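Local coordinates for ABC transporter sugar binding protein (PDB 3UOR) that probably binds maltose or related sugars in the periplasm and delivers them to an ABC transporter for uptake, at residues 374-384 with 405-416. Residues are numbered along the deposited sequence; the frame is centred on the assembly and turned at random.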
ATOM      1  N   VAL A 374      -0.057  13.879  -6.106  1.00 40.21           N
ATOM      2  CA  VAL A 374      -0.836  15.083  -5.850  1.00 34.30           C
ATOM      3  C   VAL A 374      -1.541  14.998  -4.511  1.00 34.87           C
ATOM      4  O   VAL A 374      -2.011  13.949  -4.072  1.00 36.50           O
ATOM      5  CB  VAL A 374      -1.861  15.338  -6.951  1.00 35.36           C
ATOM      6  CG1 VAL A 374      -1.143  15.525  -8.280  1.00 36.68           C
ATOM      7  CG2 VAL A 374      -2.867  14.177  -7.035  1.00 30.73           C
ATOM      8  N   LEU A 375      -1.571  16.134  -3.851  1.00 38.24           N
ATOM      9  CA  LEU A 375      -2.249  16.325  -2.587  1.00 37.52           C
ATOM     10  C   LEU A 375      -3.695  15.771  -2.622  1.00 39.95           C
ATOM     11  O   LEU A 375      -4.171  15.178  -1.653  1.00 37.56           O
ATOM     12  CB  LEU A 375      -2.219  17.828  -2.327  1.00 37.58           C
ATOM     13  CG  LEU A 375      -2.845  18.490  -1.149  1.00 56.11           C
ATOM     14  CD1 LEU A 375      -2.125  19.812  -0.986  1.00 60.79           C
ATOM     15  CD2 LEU A 375      -4.313  18.669  -1.449  1.00 59.86           C
ATOM     16  N   GLU A 376      -4.374  15.908  -3.754  1.00 30.81           N
ATOM     17  CA  GLU A 376      -5.771  15.466  -3.833  1.00 41.25           C
ATOM     18  C   GLU A 376      -5.981  13.993  -4.211  1.00 41.22           C
ATOM     19  O   GLU A 376      -7.115  13.554  -4.472  1.00 34.24           O
ATOM     20  CB  GLU A 376      -6.608  16.419  -4.698  1.00 39.78           C
ATOM     21  CG  GLU A 376      -5.920  16.985  -5.914  1.00 47.18           C
ATOM     22  CD  GLU A 376      -4.903  18.104  -5.619  1.00 43.24           C
ATOM     23  OE1 GLU A 376      -5.278  19.255  -5.306  1.00 37.59           O
ATOM     24  OE2 GLU A 376      -3.704  17.831  -5.756  1.00 44.30           O
ATOM     25  N   TRP A 377      -4.897  13.222  -4.196  1.00 30.37           N
ATOM     26  CA  TRP A 377      -4.973  11.806  -4.567  1.00 30.47           C
ATOM     27  C   TRP A 377      -5.997  10.993  -3.754  1.00 34.77           C
ATOM     28  O   TRP A 377      -6.737  10.202  -4.312  1.00 31.76           O
ATOM     29  CB  TRP A 377      -3.595  11.105  -4.535  1.00 27.67           C
ATOM     30  CG  TRP A 377      -3.741   9.712  -5.014  1.00 25.48           C
ATOM     31  CD1 TRP A 377      -3.673   8.566  -4.265  1.00 23.41           C
ATOM     32  CD2 TRP A 377      -4.091   9.306  -6.342  1.00 24.02           C
ATOM     33  NE1 TRP A 377      -3.911   7.474  -5.068  1.00 23.34           N
ATOM     34  CE2 TRP A 377      -4.186   7.910  -6.341  1.00 23.55           C
ATOM     35  CE3 TRP A 377      -4.301   9.996  -7.540  1.00 24.50           C
ATOM     36  CZ2 TRP A 377      -4.486   7.186  -7.494  1.00 28.32           C
ATOM     37  CZ3 TRP A 377      -4.595   9.294  -8.664  1.00 25.87           C
ATOM     38  CH2 TRP A 377      -4.687   7.894  -8.646  1.00 33.22           C
ATOM     39  N   GLU A 378      -6.050  11.171  -2.447  1.00 31.81           N
ATOM     40  CA  GLU A 378      -7.009  10.393  -1.669  1.00 40.01           C
ATOM     41  C   GLU A 378      -8.456  10.675  -2.068  1.00 37.75           C
ATOM     42  O   GLU A 378      -9.247   9.749  -2.180  1.00 41.37           O
ATOM     43  CB  GLU A 378      -6.826  10.610  -0.171  1.00 46.69           C
ATOM     44  CG  GLU A 378      -5.704   9.758   0.406  1.00 71.73           C
ATOM     45  CD  GLU A 378      -5.717   9.720   1.930  1.00 89.51           C
ATOM     46  OE1 GLU A 378      -5.496  10.777   2.565  1.00 85.03           O
ATOM     47  OE2 GLU A 378      -5.949   8.625   2.491  1.00 99.45           O
ATOM     48  N   ARG A 379      -8.802  11.941  -2.287  1.00 29.55           N
ATOM     49  CA  ARG A 379     -10.132  12.287  -2.781  1.00 33.76           C
ATOM     50  C   ARG A 379     -10.388  11.596  -4.123  1.00 33.37           C
ATOM     51  O   ARG A 379     -11.439  11.019  -4.357  1.00 37.70           O
ATOM     52  CB  ARG A 379     -10.265  13.800  -2.957  1.00 33.28           C
ATOM     53  CG  ARG A 379     -10.335  14.577  -1.644  1.00 49.58           C
ATOM     54  CD  ARG A 379     -10.031  16.066  -1.848  1.00 55.83           C
ATOM     55  NE  ARG A 379     -11.163  16.799  -2.416  1.00 66.75           N
ATOM     56  CZ  ARG A 379     -11.056  17.982  -3.019  1.00 69.75           C
ATOM     57  NH1 ARG A 379      -9.855  18.548  -3.140  1.00 63.92           N
ATOM     58  NH2 ARG A 379     -12.142  18.595  -3.507  1.00 68.23           N
ATOM     59  N   ILE A 380      -9.403  11.645  -5.000  1.00 30.35           N
ATOM     60  CA  ILE A 380      -9.544  11.040  -6.307  1.00 31.71           C
ATOM     61  C   ILE A 380      -9.890   9.546  -6.246  1.00 32.01           C
ATOM     62  O   ILE A 380     -10.827   9.103  -6.918  1.00 34.30           O
ATOM     63  CB  ILE A 380      -8.300  11.326  -7.168  1.00 28.17           C
ATOM     64  CG1 ILE A 380      -8.290  12.814  -7.527  1.00 29.88           C
ATOM     65  CG2 ILE A 380      -8.289  10.447  -8.411  1.00 27.13           C
ATOM     66  CD1 ILE A 380      -6.942  13.334  -8.040  1.00 24.85           C
ATOM     67  N   VAL A 381      -9.180   8.763  -5.433  1.00 33.77           N
ATOM     68  CA  VAL A 381      -9.482   7.334  -5.407  1.00 34.13           C
ATOM     69  C   VAL A 381     -10.800   7.045  -4.745  1.00 32.56           C
ATOM     70  O   VAL A 381     -11.415   6.042  -5.072  1.00 36.36           O
ATOM     71  CB  VAL A 381      -8.385   6.406  -4.796  1.00 33.67           C
ATOM     72  CG1 VAL A 381      -7.151   6.419  -5.633  1.00 36.01           C
ATOM     73  CG2 VAL A 381      -8.094   6.765  -3.377  1.00 26.35           C
ATOM     74  N   GLN A 382     -11.234   7.896  -3.816  1.00 33.38           N
ATOM     75  CA  GLN A 382     -12.586   7.763  -3.290  1.00 30.32           C
ATOM     76  C   GLN A 382     -13.631   7.924  -4.396  1.00 38.50           C
ATOM     77  O   GLN A 382     -14.583   7.162  -4.444  1.00 41.89           O
ATOM     78  CB  GLN A 382     -12.866   8.733  -2.134  1.00 41.37           C
ATOM     79  CG  GLN A 382     -12.142   8.376  -0.816  1.00 49.04           C
ATOM     80  CD  GLN A 382     -12.190   6.875  -0.477  1.00 60.37           C
ATOM     81  OE1 GLN A 382     -13.183   6.189  -0.741  1.00 70.37           O
ATOM     82  NE2 GLN A 382     -11.112   6.370   0.117  1.00 55.68           N
ATOM     83  N   GLU A 383     -13.478   8.914  -5.273  1.00 31.21           N
ATOM     84  CA  GLU A 383     -14.398   9.030  -6.414  1.00 28.61           C
ATOM     85  C   GLU A 383     -14.309   7.783  -7.295  1.00 35.05           C
ATOM     86  O   GLU A 383     -15.325   7.246  -7.713  1.00 31.78           O
ATOM     87  CB  GLU A 383     -14.101  10.262  -7.266  1.00 25.36           C
ATOM     88  CG  GLU A 383     -14.301  11.582  -6.530  1.00 40.78           C
ATOM     89  CD  GLU A 383     -15.754  11.790  -6.130  1.00 40.72           C
ATOM     90  OE1 GLU A 383     -16.644  11.367  -6.895  1.00 44.32           O
ATOM     91  OE2 GLU A 383     -15.988  12.363  -5.058  1.00 47.27           O
ATOM     92  N   MET A 384     -13.091   7.303  -7.547  1.00 25.30           N
ATOM     93  CA  MET A 384     -12.921   6.184  -8.453  1.00 28.26           C
ATOM     94  C   MET A 384     -13.734   5.019  -7.927  1.00 34.10           C
ATOM     95  O   MET A 384     -14.414   4.339  -8.675  1.00 33.20           O
ATOM     96  CB  MET A 384     -11.453   5.755  -8.554  1.00 20.76           C
ATOM     97  CG  MET A 384     -11.268   4.367  -9.207  1.00 25.97           C
ATOM     98  SD  MET A 384      -9.554   3.850  -9.130  1.00 36.62           S
ATOM     99  CE  MET A 384      -9.503   3.327  -7.419  1.00 27.16           C
ATOM    100  N   LEU A 405     -16.158  10.011 -14.060  1.00 29.87           N
ATOM    101  CA  LEU A 405     -15.016  10.026 -13.133  1.00 34.39           C
ATOM    102  C   LEU A 405     -14.068  11.166 -13.475  1.00 31.11           C
ATOM    103  O   LEU A 405     -13.726  11.961 -12.603  1.00 34.53           O
ATOM    104  CB  LEU A 405     -14.282   8.684 -13.128  1.00 25.90           C
ATOM    105  CG  LEU A 405     -13.109   8.500 -12.167  1.00 31.68           C
ATOM    106  CD1 LEU A 405     -13.469   8.888 -10.726  1.00 26.45           C
ATOM    107  CD2 LEU A 405     -12.666   7.052 -12.225  1.00 27.90           C
ATOM    108  N   ASP A 406     -13.665  11.265 -14.741  1.00 30.63           N
ATOM    109  CA  ASP A 406     -12.868  12.414 -15.187  1.00 30.38           C
ATOM    110  C   ASP A 406     -13.488  13.784 -14.848  1.00 38.22           C
ATOM    111  O   ASP A 406     -12.766  14.713 -14.445  1.00 28.92           O
ATOM    112  CB  ASP A 406     -12.516  12.323 -16.684  1.00 28.47           C
ATOM    113  CG  ASP A 406     -11.221  11.535 -16.928  1.00 34.49           C
ATOM    114  OD1 ASP A 406     -10.506  11.234 -15.938  1.00 32.84           O
ATOM    115  OD2 ASP A 406     -10.906  11.235 -18.099  1.00 40.36           O
ATOM    116  N   GLN A 407     -14.807  13.917 -15.009  1.00 32.66           N
ATOM    117  CA  GLN A 407     -15.474  15.157 -14.629  1.00 31.09           C
ATOM    118  C   GLN A 407     -15.266  15.430 -13.153  1.00 30.57           C
ATOM    119  O   GLN A 407     -14.906  16.530 -12.785  1.00 35.00           O
ATOM    120  CB  GLN A 407     -16.982  15.134 -14.920  1.00 31.48           C
ATOM    121  CG  GLN A 407     -17.359  15.197 -16.383  1.00 52.29           C
ATOM    122  CD  GLN A 407     -18.874  15.248 -16.580  1.00 67.44           C
ATOM    123  OE1 GLN A 407     -19.445  14.470 -17.357  1.00 67.39           O
ATOM    124  NE2 GLN A 407     -19.534  16.162 -15.859  1.00 68.99           N
ATOM    125  N   ARG A 408     -15.512  14.438 -12.302  1.00 28.55           N
ATOM    126  CA  ARG A 408     -15.313  14.628 -10.864  1.00 29.80           C
ATOM    127  C   ARG A 408     -13.846  14.953 -10.571  1.00 31.64           C
ATOM    128  O   ARG A 408     -13.541  15.847  -9.784  1.00 34.18           O
ATOM    129  CB  ARG A 408     -15.751  13.387 -10.075  1.00 31.01           C
ATOM    130  CG  ARG A 408     -17.266  13.060 -10.182  1.00 43.58           C
ATOM    131  CD  ARG A 408     -18.153  14.260  -9.776  1.00 55.17           C
ATOM    132  NE  ARG A 408     -19.238  14.450 -10.741  1.00 71.62           N
ATOM    133  CZ  ARG A 408     -19.378  15.518 -11.519  1.00 72.53           C
ATOM    134  NH1 ARG A 408     -18.530  16.518 -11.426  1.00 72.26           N
ATOM    135  NH2 ARG A 408     -20.378  15.589 -12.383  1.00 85.39           N
ATOM    136  N   VAL A 409     -12.930  14.239 -11.213  1.00 29.71           N
ATOM    137  CA  VAL A 409     -11.506  14.433 -10.909  1.00 30.30           C
ATOM    138  C   VAL A 409     -11.031  15.808 -11.392  1.00 28.07           C
ATOM    139  O   VAL A 409     -10.305  16.499 -10.691  1.00 36.64           O
ATOM    140  CB  VAL A 409     -10.638  13.288 -11.469  1.00 31.88           C
ATOM    141  CG1 VAL A 409      -9.128  13.578 -11.266  1.00 24.07           C
ATOM    142  CG2 VAL A 409     -11.041  11.962 -10.794  1.00 26.26           C
ATOM    143  N   ASP A 410     -11.501  16.224 -12.560  1.00 27.45           N
ATOM    144  CA  ASP A 410     -11.207  17.558 -13.069  1.00 28.79           C
ATOM    145  C   ASP A 410     -11.671  18.674 -12.131  1.00 34.90           C
ATOM    146  O   ASP A 410     -10.987  19.695 -12.012  1.00 35.71           O
ATOM    147  CB  ASP A 410     -11.796  17.728 -14.477  1.00 30.81           C
ATOM    148  CG  ASP A 410     -11.048  16.898 -15.514  1.00 34.96           C
ATOM    149  OD1 ASP A 410     -10.026  16.301 -15.146  1.00 34.88           O
ATOM    150  OD2 ASP A 410     -11.454  16.854 -16.689  1.00 40.11           O
ATOM    151  N   GLU A 411     -12.817  18.488 -11.466  1.00 28.30           N
ATOM    152  CA  GLU A 411     -13.250  19.439 -10.431  1.00 27.31           C
ATOM    153  C   GLU A 411     -12.332  19.401  -9.223  1.00 30.06           C
ATOM    154  O   GLU A 411     -11.878  20.445  -8.728  1.00 26.88           O
ATOM    155  CB  GLU A 411     -14.704  19.172 -10.007  1.00 29.54           C
ATOM    156  CG  GLU A 411     -15.632  19.217 -11.181  1.00 34.96           C
ATOM    157  CD  GLU A 411     -17.055  18.833 -10.831  1.00 44.10           C
ATOM    158  OE1 GLU A 411     -17.256  18.250  -9.739  1.00 38.46           O
ATOM    159  OE2 GLU A 411     -17.957  19.113 -11.666  1.00 46.51           O
ATOM    160  N   ILE A 412     -12.042  18.198  -8.737  1.00 28.81           N
ATOM    161  CA  ILE A 412     -11.117  18.061  -7.605  1.00 31.70           C
ATOM    162  C   ILE A 412      -9.774  18.766  -7.881  1.00 27.51           C
ATOM    163  O   ILE A 412      -9.210  19.446  -7.010  1.00 30.17           O
ATOM    164  CB  ILE A 412     -10.913  16.574  -7.246  1.00 36.39           C
ATOM    165  CG1 ILE A 412     -12.207  16.007  -6.649  1.00 37.62           C
ATOM    166  CG2 ILE A 412      -9.749  16.413  -6.292  1.00 26.38           C
ATOM    167  CD1 ILE A 412     -12.269  14.519  -6.608  1.00 37.91           C
ATOM    168  N   LEU A 413      -9.295  18.657  -9.115  1.00 27.10           N
ATOM    169  CA  LEU A 413      -7.988  19.213  -9.477  1.00 31.62           C
ATOM    170  C   LEU A 413      -8.059  20.676  -9.893  1.00 36.53           C
ATOM    171  O   LEU A 413      -7.058  21.242 -10.325  1.00 32.64           O
ATOM    172  CB  LEU A 413      -7.357  18.388 -10.609  1.00 28.88           C
ATOM    173  CG  LEU A 413      -6.977  16.941 -10.246  1.00 36.15           C
ATOM    174  CD1 LEU A 413      -6.589  16.128 -11.477  1.00 31.72           C
ATOM    175  CD2 LEU A 413      -5.847  16.944  -9.233  1.00 29.19           C
ATOM    176  N   ALA A 414      -9.231  21.295  -9.769  1.00 28.12           N
ATOM    177  CA  ALA A 414      -9.403  22.642 -10.294  1.00 25.86           C
ATOM    178  C   ALA A 414      -8.457  23.649  -9.671  1.00 30.35           C
ATOM    179  O   ALA A 414      -7.955  24.518 -10.366  1.00 28.43           O
ATOM    180  CB  ALA A 414     -10.859  23.126 -10.121  1.00 26.13           C
ATOM    181  N   LYS A 415      -8.256  23.590  -8.356  1.00 31.85           N
ATOM    182  CA  LYS A 415      -7.383  24.579  -7.713  1.00 32.89           C
ATOM    183  C   LYS A 415      -5.928  24.373  -8.170  1.00 35.66           C
ATOM    184  O   LYS A 415      -5.237  25.318  -8.556  1.00 32.68           O
ATOM    185  CB  LYS A 415      -7.471  24.464  -6.202  1.00 32.76           C
ATOM    186  CG  LYS A 415      -6.575  25.433  -5.463  1.00 34.80           C
ATOM    187  CD  LYS A 415      -6.743  25.225  -3.966  1.00 47.88           C
ATOM    188  CE  LYS A 415      -5.933  26.221  -3.165  1.00 71.05           C
ATOM    189  NZ  LYS A 415      -6.251  26.139  -1.701  1.00 83.92           N
ATOM    190  N   ARG A 416      -5.483  23.122  -8.137  1.00 29.05           N
ATOM    191  CA  ARG A 416      -4.150  22.775  -8.637  1.00 32.21           C
ATOM    192  C   ARG A 416      -3.962  23.286 -10.068  1.00 37.12           C
ATOM    193  O   ARG A 416      -3.003  23.981 -10.359  1.00 34.06           O
ATOM    194  CB  ARG A 416      -3.942  21.256  -8.603  1.00 32.01           C
ATOM    195  CG  ARG A 416      -2.638  20.793  -9.284  1.00 31.85           C
ATOM    196  CD  ARG A 416      -2.547  19.267  -9.379  1.00 35.47           C
ATOM    197  NE  ARG A 416      -1.371  18.888 -10.153  1.00 40.91           N
ATOM    198  CZ  ARG A 416      -0.147  18.799  -9.641  1.00 42.36           C
ATOM    199  NH1 ARG A 416       0.053  19.038  -8.354  1.00 33.23           N
ATOM    200  NH2 ARG A 416       0.873  18.464 -10.411  1.00 48.07           N
TER
HETATM  201  O   HOH W   1      -6.960  21.143  -6.740  1.00 29.82           O
HETATM  202  O   HOH W   2      -1.849  19.390  -6.021  1.00 39.70           O
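Ile412 reaches between Glu376, Arg379 and Glu383 where helices 377-394 and 398-412 pack as an antiparallel helical hairpin. The axes of the short pieces 377-384 and 405-412 approach to 9.8 Å and run at 161° to each other. This hairpin belongs to the C-terminal helical part of a periplasmic sugar-binding protein.

The two branches of Ile412 divide the work. CG2 lies over the centre of the Arg379 guanidinium, 3.8 Å from NH1, and also meets CB of Glu376 at 3.5 Å. CD1 goes the other way along the helix, to CG of Glu383. The bend of the Arg379 chain at chi3 (77°) turns its flat group back over this methyl.

Deeper in, Ile380 crosses Val409 at about a right angle. Its CD1 sits 3.9 Å from CG1 of Val409 and touches CD2 of Leu413. At the far end, CD1 of Leu405 rests on the backbone N of Met384, while CD2 faces its CB. Leu209 of strand 209-210 packs on Val409 and Leu413, and Phe223 of helix 221-235 on Leu405 and Met384.

The polar link is carried by water. Glu376 is the N-cap residue of helix 377-394, and the bend of its chain at chi2 (-76°) carries the carboxylate toward the start of helix 414-422, to the water there. This water donates to OE1 of Glu376 and to O of Ile412, and accepts from N of Arg416. It thus bridges the cap residue to the break between the two C-terminal helices. A second water lies in plane at the edge of the Arg416 guanidinium and accepts from NH1. Its approach to OE2 of Glu376 is too short to trust, and that bridge is doubtful. The stronger partner of Arg416 is the carbonyl of His212, bound by NH2. Over one face of that same guanidinium, CG1 of Val374 sits 3.7 Å from CZ of Arg416.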